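Local structure of SspB protein (Streptomyces clavuligerus, 6JUF) at residues S12-H17 against L158-G163; V151-V156 against A167-D172. The protein probably acts as a metal-binding DNase in a phosphorothioation-sensing bacterial defence system against phages. All blocks are in the same frame, centred on the assembly; numbering follows the deposited sequence.

Interaction 1 of 2, residues S12-H17 against L158-G163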
ATOM      1  N   SER B  12     -16.488  -2.151  23.751  1.00 12.17           N
ATOM      2  CA  SER B  12     -16.029  -0.839  24.222  1.00 14.12           C
ATOM      3  C   SER B  12     -14.494  -0.788  24.086  1.00 14.47           C
ATOM      4  O   SER B  12     -13.737  -1.120  24.984  1.00 20.53           O
ATOM      5  CB  SER B  12     -16.460  -0.610  25.680  1.00 18.24           C
ATOM      6  OG  SER B  12     -16.026   0.673  26.040  1.00 19.75           O
ATOM      7  N   SER B  13     -14.035  -0.475  22.893  1.00 10.62           N
ATOM      8  CA  SER B  13     -12.633  -0.382  22.609  1.00 11.01           C
ATOM      9  C   SER B  13     -12.377   0.930  21.880  1.00 10.63           C
ATOM     10  O   SER B  13     -12.853   1.115  20.753  1.00 10.45           O
ATOM     11  CB  SER B  13     -12.186  -1.590  21.751  1.00 11.40           C
ATOM     12  OG  SER B  13     -10.794  -1.504  21.444  1.00  9.26           O
ATOM     13  N   PHE B  14     -11.600   1.829  22.505  1.00  9.05           N
ATOM     14  CA  PHE B  14     -11.310   3.165  21.938  1.00  8.72           C
ATOM     15  C   PHE B  14      -9.818   3.493  22.059  1.00 10.05           C
ATOM     16  O   PHE B  14      -9.209   3.285  23.123  1.00  9.76           O
ATOM     17  CB  PHE B  14     -12.136   4.251  22.686  1.00 10.05           C
ATOM     18  CG  PHE B  14     -13.620   4.031  22.560  1.00  9.77           C
ATOM     19  CD1 PHE B  14     -14.342   4.613  21.491  1.00  8.22           C
ATOM     20  CD2 PHE B  14     -14.284   3.191  23.465  1.00 11.78           C
ATOM     21  CE1 PHE B  14     -15.699   4.328  21.354  1.00 10.18           C
ATOM     22  CE2 PHE B  14     -15.642   2.963  23.325  1.00 13.23           C
ATOM     23  CZ  PHE B  14     -16.332   3.517  22.284  1.00 12.59           C
ATOM     24  N   ALA B  15      -9.251   3.950  20.941  1.00  8.97           N
ATOM     25  CA  ALA B  15      -7.892   4.533  20.859  1.00  7.27           C
ATOM     26  C   ALA B  15      -6.796   3.531  21.207  1.00  7.79           C
ATOM     27  O   ALA B  15      -5.699   3.938  21.508  1.00  9.39           O
ATOM     28  CB  ALA B  15      -7.787   5.792  21.726  1.00  9.20           C
ATOM     29  N   ARG B  16      -7.075   2.230  21.189  1.00  8.34           N
ATOM     30  CA  ARG B  16      -5.996   1.254  21.524  1.00  9.69           C
ATOM     31  C   ARG B  16      -4.949   1.172  20.401  1.00  9.80           C
ATOM     32  O   ARG B  16      -3.852   0.602  20.611  1.00 11.73           O
ATOM     33  CB  ARG B  16      -6.604  -0.139  21.721  1.00 14.07           C
ATOM     34  CG  ARG B  16      -7.716  -0.193  22.753  1.00 20.62           C
ATOM     35  CD  ARG B  16      -7.253  -0.637  24.090  1.00 25.62           C
ATOM     36  NE  ARG B  16      -8.380  -0.779  25.040  1.00 22.55           N
ATOM     37  CZ  ARG B  16      -8.538  -1.840  25.836  1.00 24.28           C
ATOM     38  NH1 ARG B  16      -7.653  -2.875  25.806  1.00 20.24           N
ATOM     39  NH2 ARG B  16      -9.569  -1.905  26.680  1.00 25.07           N
ATOM     40  N   HIS B  17      -5.233   1.735  19.210  1.00  9.48           N
ATOM     41  CA  HIS B  17      -4.259   1.828  18.125  1.00  8.19           C
ATOM     42  C   HIS B  17      -3.314   2.986  18.344  1.00 10.11           C
ATOM     43  O   HIS B  17      -2.342   3.170  17.590  1.00  9.36           O
ATOM     44  CB  HIS B  17      -5.011   2.075  16.805  1.00  9.90           C
ATOM     45  CG  HIS B  17      -6.156   3.065  16.969  1.00  8.12           C
ATOM     46  ND1 HIS B  17      -5.934   4.407  17.116  1.00 10.08           N
ATOM     47  CD2 HIS B  17      -7.538   2.875  17.064  1.00  8.67           C
ATOM     48  CE1 HIS B  17      -7.167   5.026  17.269  1.00  8.13           C
ATOM     49  NE2 HIS B  17      -8.109   4.067  17.230  1.00 10.15           N
ATOM     50  N   LEU B 158     -24.885   6.648  25.552  1.00 20.20           N
ATOM     51  CA  LEU B 158     -26.126   5.860  25.529  1.00 22.44           C
ATOM     52  C   LEU B 158     -25.781   4.376  25.631  1.00 26.55           C
ATOM     53  O   LEU B 158     -26.577   3.598  26.117  1.00 27.61           O
ATOM     54  CB  LEU B 158     -26.889   6.104  24.213  1.00 20.62           C
ATOM     55  CG  LEU B 158     -27.976   7.170  24.037  1.00 30.33           C
ATOM     56  CD1 LEU B 158     -27.868   8.300  25.057  1.00 37.28           C
ATOM     57  CD2 LEU B 158     -27.949   7.687  22.589  1.00 31.93           C
ATOM     58  N   SER B 159     -24.580   3.976  25.165  1.00 19.35           N
ATOM     59  CA  SER B 159     -24.281   2.542  25.019  1.00 19.51           C
ATOM     60  C   SER B 159     -23.370   1.957  26.050  1.00 20.90           C
ATOM     61  O   SER B 159     -23.509   0.805  26.375  1.00 26.95           O
ATOM     62  CB  SER B 159     -23.693   2.213  23.625  1.00 16.40           C
ATOM     63  OG  SER B 159     -24.775   2.031  22.759  1.00 19.56           O
ATOM     64  N   PHE B 160     -22.417   2.745  26.521  1.00 20.06           N
ATOM     65  CA  PHE B 160     -21.458   2.273  27.503  1.00 26.90           C
ATOM     66  C   PHE B 160     -21.493   3.194  28.730  1.00 30.92           C
ATOM     67  O   PHE B 160     -20.874   4.250  28.695  1.00 33.02           O
ATOM     68  CB  PHE B 160     -20.035   2.224  26.906  1.00 22.86           C
ATOM     69  CG  PHE B 160     -19.929   1.415  25.615  1.00 22.05           C
ATOM     70  CD1 PHE B 160     -20.132   0.047  25.615  1.00 21.21           C
ATOM     71  CD2 PHE B 160     -19.623   2.041  24.404  1.00 22.11           C
ATOM     72  CE1 PHE B 160     -20.030  -0.686  24.443  1.00 18.55           C
ATOM     73  CE2 PHE B 160     -19.531   1.338  23.200  1.00 20.03           C
ATOM     74  CZ  PHE B 160     -19.715  -0.057  23.217  1.00 14.50           C
ATOM     75  N   PRO B 161     -22.209   2.802  29.812  1.00 42.63           N
ATOM     76  CA  PRO B 161     -22.224   3.688  30.994  1.00 39.65           C
ATOM     77  C   PRO B 161     -20.794   4.029  31.489  1.00 36.34           C
ATOM     78  O   PRO B 161     -20.534   5.153  31.913  1.00 40.72           O
ATOM     79  CB  PRO B 161     -23.002   2.867  32.043  1.00 44.98           C
ATOM     80  CG  PRO B 161     -23.841   1.903  31.262  1.00 43.29           C
ATOM     81  CD  PRO B 161     -23.068   1.603  29.997  1.00 42.64           C
ATOM     82  N   GLU B 162     -19.886   3.064  31.417  1.00 39.07           N
ATOM     83  CA  GLU B 162     -18.548   3.202  31.980  1.00 41.42           C
ATOM     84  C   GLU B 162     -17.635   4.025  31.083  1.00 45.48           C
ATOM     85  O   GLU B 162     -16.878   4.869  31.562  1.00 53.67           O
ATOM     86  CB  GLU B 162     -17.938   1.802  32.178  1.00 59.82           C
ATOM     87  CG  GLU B 162     -16.409   1.730  32.120  1.00 59.35           C
ATOM     88  CD  GLU B 162     -15.917   0.404  31.555  1.00 70.93           C
ATOM     89  OE1 GLU B 162     -16.362  -0.658  32.047  1.00 74.22           O
ATOM     90  OE2 GLU B 162     -15.082   0.424  30.618  1.00 92.07           O
ATOM     91  N   GLY B 163     -17.776   3.798  29.780  1.00 46.69           N
ATOM     92  CA  GLY B 163     -16.733   4.028  28.774  1.00 43.00           C
ATOM     93  C   GLY B 163     -15.786   5.223  28.677  1.00 32.29           C
ATOM     94  O   GLY B 163     -15.568   5.974  29.617  1.00 38.23           O
TER
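Ser12 and Phe14 meet Phe160 in a contact of van der Waals and CH-pi type, in which the loop between helices 5-9 and 24-34 lies against the chain beyond the end of helix 145-159. No hydrogen bond crosses it, and the area buried by the two segments is 182 Å². In the CH-pi contact Ser12 CB stands 3.8 Å from the centroid of the Phe160 ring, and the line between them is 16° from the ring normal, which places the methylene over the face, displaced toward the CD1-CE1 side of the rim. Ser159 CB covers the opposite face from 4.1 Å above its plane, also nearer the rim, so a serine methylene lies over each face. Phe14 is placed differently: its CZ approaches Phe160 CE2 at 4.0 Å, and that carbon lies near the plane of the Phe14 ring, at its edge. Ser12 chi1 (-178°) sets OG beside the carbonyl carbon, where it reaches the Phe14 edge in plane. Phe14 also touches Pro129, Pro164 and Ile169. Phe160 is the first residue to leave helical backbone angles; the chain then folds through Pro161 and Glu162, whose angles are near-helical again, and Gly163 N makes a weak 3.3 Å bond back to Phe160 O. This closure is that of a beta turn opening the connection between helices 145-159 and 166-180, consistent with the turn of a helix-turn-helix unit.

Interaction 2 of 2, residues V151-V156 against A167-D172; sequences VIVRHV and ASIAKD
Ile169 meets Ile152, Val153 and Val156, and it supplies every contact within 4.5 Å that 167-172 makes with 151-156. It accounts for 99 of the 188 Å² buried. With CG1 beside the backbone N (chi1 -69°), CG2 turns toward Ile152 and the longer CG1-CD1 arm goes to Val153 and Val156. Ile169 CG2 lies alongside Ile152, 3.6 Å from its CG2 and about as close to its CB, the two isoleucines running past one another in opposite senses. Ile152 CG2 is also 4.0 Å from Ile169 CD1, which is 3.9 Å from Val153 CG2, the valine and Ile169 crossing at about a right angle. Val156 CG2 faces CD1 of Ile169 tip to tip, also at 3.9 Å. Ile152 and Val156 lie one turn apart, as Val156 N to Ile152 O (2.9 Å) confirms. The segment axes approach to 10.1 Å with 129° between their directions. That inclination, with strand 142-144 before the pair and strands 208-211 and 218-221 after it in one sheet of order 1-3-2, is consistent with the second and third helices of a winged helix-turn-helix domain. Helix 129-137 would then be the first, and its Ser130 and Val133 pack against Ile152. Further on, Asp172 is buried and leaves its backbone toward 151-156, but its carboxylate has other partners: OD2 pairs with Ser130 OG, and OD1 takes bonds from the 12-17 loop.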
ATOM      1  N   VAL B 151     -20.839  13.153  17.852  1.00 11.64           N
ATOM      2  CA  VAL B 151     -21.776  12.079  17.576  1.00 13.29           C
ATOM      3  C   VAL B 151     -21.368  10.769  18.247  1.00 11.83           C
ATOM      4  O   VAL B 151     -22.186  10.093  18.840  1.00 13.40           O
ATOM      5  CB  VAL B 151     -22.058  11.937  16.069  1.00 16.24           C
ATOM      6  CG1 VAL B 151     -23.025  10.771  15.802  1.00 15.77           C
ATOM      7  CG2 VAL B 151     -22.728  13.202  15.614  1.00 23.83           C
ATOM      8  N   ILE B 152     -20.078  10.442  18.177  1.00 10.13           N
ATOM      9  CA  ILE B 152     -19.622   9.229  18.827  1.00 10.38           C
ATOM     10  C   ILE B 152     -19.821   9.325  20.357  1.00 12.04           C
ATOM     11  O   ILE B 152     -20.288   8.385  20.950  1.00 13.55           O
ATOM     12  CB  ILE B 152     -18.171   8.887  18.491  1.00 10.01           C
ATOM     13  CG1 ILE B 152     -18.047   8.625  16.980  1.00 10.58           C
ATOM     14  CG2 ILE B 152     -17.738   7.689  19.302  1.00 11.84           C
ATOM     15  CD1 ILE B 152     -16.642   8.777  16.427  1.00 10.85           C
ATOM     16  N   VAL B 153     -19.485  10.489  20.937  1.00 11.83           N
ATOM     17  CA  VAL B 153     -19.669  10.710  22.384  1.00 13.51           C
ATOM     18  C   VAL B 153     -21.141  10.426  22.761  1.00 12.42           C
ATOM     19  O   VAL B 153     -21.398   9.770  23.737  1.00 16.27           O
ATOM     20  CB  VAL B 153     -19.308  12.140  22.786  1.00 16.62           C
ATOM     21  CG1 VAL B 153     -19.867  12.535  24.176  1.00 17.10           C
ATOM     22  CG2 VAL B 153     -17.803  12.349  22.661  1.00 13.58           C
ATOM     23  N   ARG B 154     -22.088  10.952  21.963  1.00 15.63           N
ATOM     24  CA  ARG B 154     -23.511  10.789  22.236  1.00 17.07           C
ATOM     25  C   ARG B 154     -23.855   9.303  22.312  1.00 14.01           C
ATOM     26  O   ARG B 154     -24.518   8.852  23.244  1.00 18.88           O
ATOM     27  CB  ARG B 154     -24.315  11.557  21.172  1.00 18.27           C
ATOM     28  CG  ARG B 154     -25.814  11.691  21.438  1.00 24.91           C
ATOM     29  CD  ARG B 154     -26.543  12.328  20.246  1.00 39.09           C
ATOM     30  NE  ARG B 154     -26.994  11.318  19.266  1.00 39.18           N
ATOM     31  CZ  ARG B 154     -28.077  10.541  19.415  1.00 44.76           C
ATOM     32  NH1 ARG B 154     -28.839  10.626  20.502  1.00 57.21           N
ATOM     33  NH2 ARG B 154     -28.413   9.671  18.478  1.00 45.94           N
ATOM     34  N   HIS B 155     -23.383   8.534  21.312  1.00 15.03           N
ATOM     35  CA  HIS B 155     -23.637   7.099  21.258  1.00 14.29           C
ATOM     36  C   HIS B 155     -22.977   6.324  22.390  1.00 15.79           C
ATOM     37  O   HIS B 155     -23.554   5.405  22.983  1.00 16.48           O
ATOM     38  CB  HIS B 155     -23.232   6.531  19.872  1.00 14.61           C
ATOM     39  CG  HIS B 155     -24.339   6.629  18.879  1.00 16.46           C
ATOM     40  ND1 HIS B 155     -24.407   7.603  17.931  1.00 18.62           N
ATOM     41  CD2 HIS B 155     -25.495   5.897  18.771  1.00 17.51           C
ATOM     42  CE1 HIS B 155     -25.559   7.477  17.248  1.00 16.20           C
ATOM     43  NE2 HIS B 155     -26.229   6.439  17.769  1.00 20.18           N
ATOM     44  N   VAL B 156     -21.763   6.724  22.737  1.00 15.73           N
ATOM     45  CA  VAL B 156     -21.033   6.094  23.831  1.00 16.62           C
ATOM     46  C   VAL B 156     -21.728   6.352  25.172  1.00 18.46           C
ATOM     47  O   VAL B 156     -21.817   5.461  26.000  1.00 23.51           O
ATOM     48  CB  VAL B 156     -19.583   6.574  23.860  1.00 19.23           C
ATOM     49  CG1 VAL B 156     -18.851   6.138  25.138  1.00 25.82           C
ATOM     50  CG2 VAL B 156     -18.876   6.102  22.578  1.00 19.27           C
ATOM     51  N   ALA B 167     -11.165  12.373  24.783  1.00 12.89           N
ATOM     52  CA  ALA B 167      -9.847  12.400  24.149  1.00 12.05           C
ATOM     53  C   ALA B 167      -9.590  11.121  23.385  1.00 10.71           C
ATOM     54  O   ALA B 167      -8.943  11.149  22.296  1.00  9.69           O
ATOM     55  CB  ALA B 167      -8.727  12.688  25.164  1.00 13.85           C
ATOM     56  N   SER B 168     -10.031   9.994  23.928  1.00 10.86           N
ATOM     57  CA  SER B 168      -9.860   8.731  23.172  1.00 10.33           C
ATOM     58  C   SER B 168     -10.703   8.696  21.905  1.00  9.53           C
ATOM     59  O   SER B 168     -10.273   8.149  20.862  1.00  9.40           O
ATOM     60  CB  SER B 168     -10.229   7.532  24.035  1.00 11.93           C
ATOM     61  OG  SER B 168      -9.417   7.516  25.186  1.00 13.66           O
ATOM     62  N   ILE B 169     -11.927   9.188  21.988  1.00 10.43           N
ATOM     63  CA  ILE B 169     -12.797   9.217  20.799  1.00  9.72           C
ATOM     64  C   ILE B 169     -12.166  10.158  19.761  1.00 10.08           C
ATOM     65  O   ILE B 169     -12.157   9.858  18.556  1.00 10.05           O
ATOM     66  CB  ILE B 169     -14.220   9.630  21.196  1.00  9.89           C
ATOM     67  CG1 ILE B 169     -14.850   8.487  22.035  1.00 11.71           C
ATOM     68  CG2 ILE B 169     -15.057   9.960  19.937  1.00 10.81           C
ATOM     69  CD1 ILE B 169     -16.133   8.842  22.799  1.00 15.44           C
ATOM     70  N   ALA B 170     -11.660  11.308  20.191  1.00  9.50           N
ATOM     71  CA  ALA B 170     -11.013  12.236  19.221  1.00  9.86           C
ATOM     72  C   ALA B 170      -9.820  11.551  18.551  1.00 10.32           C
ATOM     73  O   ALA B 170      -9.549  11.808  17.376  1.00 10.95           O
ATOM     74  CB  ALA B 170     -10.519  13.514  19.923  1.00 12.97           C
ATOM     75  N   LYS B 171      -9.101  10.697  19.285  1.00 10.32           N
ATOM     76  CA  LYS B 171      -7.969   9.961  18.692  1.00  7.84           C
ATOM     77  C   LYS B 171      -8.505   8.929  17.668  1.00  9.01           C
ATOM     78  O   LYS B 171      -7.837   8.739  16.592  1.00  8.50           O
ATOM     79  CB  LYS B 171      -7.180   9.261  19.801  1.00  9.99           C
ATOM     80  CG  LYS B 171      -6.315  10.253  20.587  1.00 12.62           C
ATOM     81  CD  LYS B 171      -5.838   9.642  21.892  1.00 14.47           C
ATOM     82  CE  LYS B 171      -5.018  10.667  22.677  1.00 17.63           C
ATOM     83  NZ  LYS B 171      -4.814  10.236  24.068  1.00 20.24           N
ATOM     84  N   ASP B 172      -9.661   8.305  17.944  1.00  8.00           N
ATOM     85  CA  ASP B 172     -10.286   7.398  16.934  1.00  8.39           C
ATOM     86  C   ASP B 172     -10.615   8.200  15.668  1.00  8.58           C
ATOM     87  O   ASP B 172     -10.399   7.724  14.541  1.00  9.39           O
ATOM     88  CB  ASP B 172     -11.571   6.748  17.448  1.00  7.55           C
ATOM     89  CG  ASP B 172     -11.329   5.615  18.401  1.00  7.69           C
ATOM     90  OD1 ASP B 172     -10.163   5.158  18.509  1.00  8.11           O
ATOM     91  OD2 ASP B 172     -12.313   5.170  19.017  1.00  9.36           O
TER

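In the fold
From the N terminus, the chain passes helix 5-9 and the 12-17 loop, then runs 140 residues before interaction 1 joins that loop to 158-163. Interaction 2 closes a far shorter loop of 10 residues, from 151-156 to 167-172. Because 158-163 falls between these, the two closures cross rather than nest, sharing helix 145-159. Their centres are about 8 Å apart. Asp172 OD1 joins them, with His17 NE2 at 2.7 Å and Ala15 N at 2.9 Å as probable hydrogen bonds. The N-terminal loop, which continues to Glu18 (a magnesium ligand in a crystal structure of this protein, though no metal is bound to this chain), is thereby tied to helix 166-180 and the connection after helix 145-159.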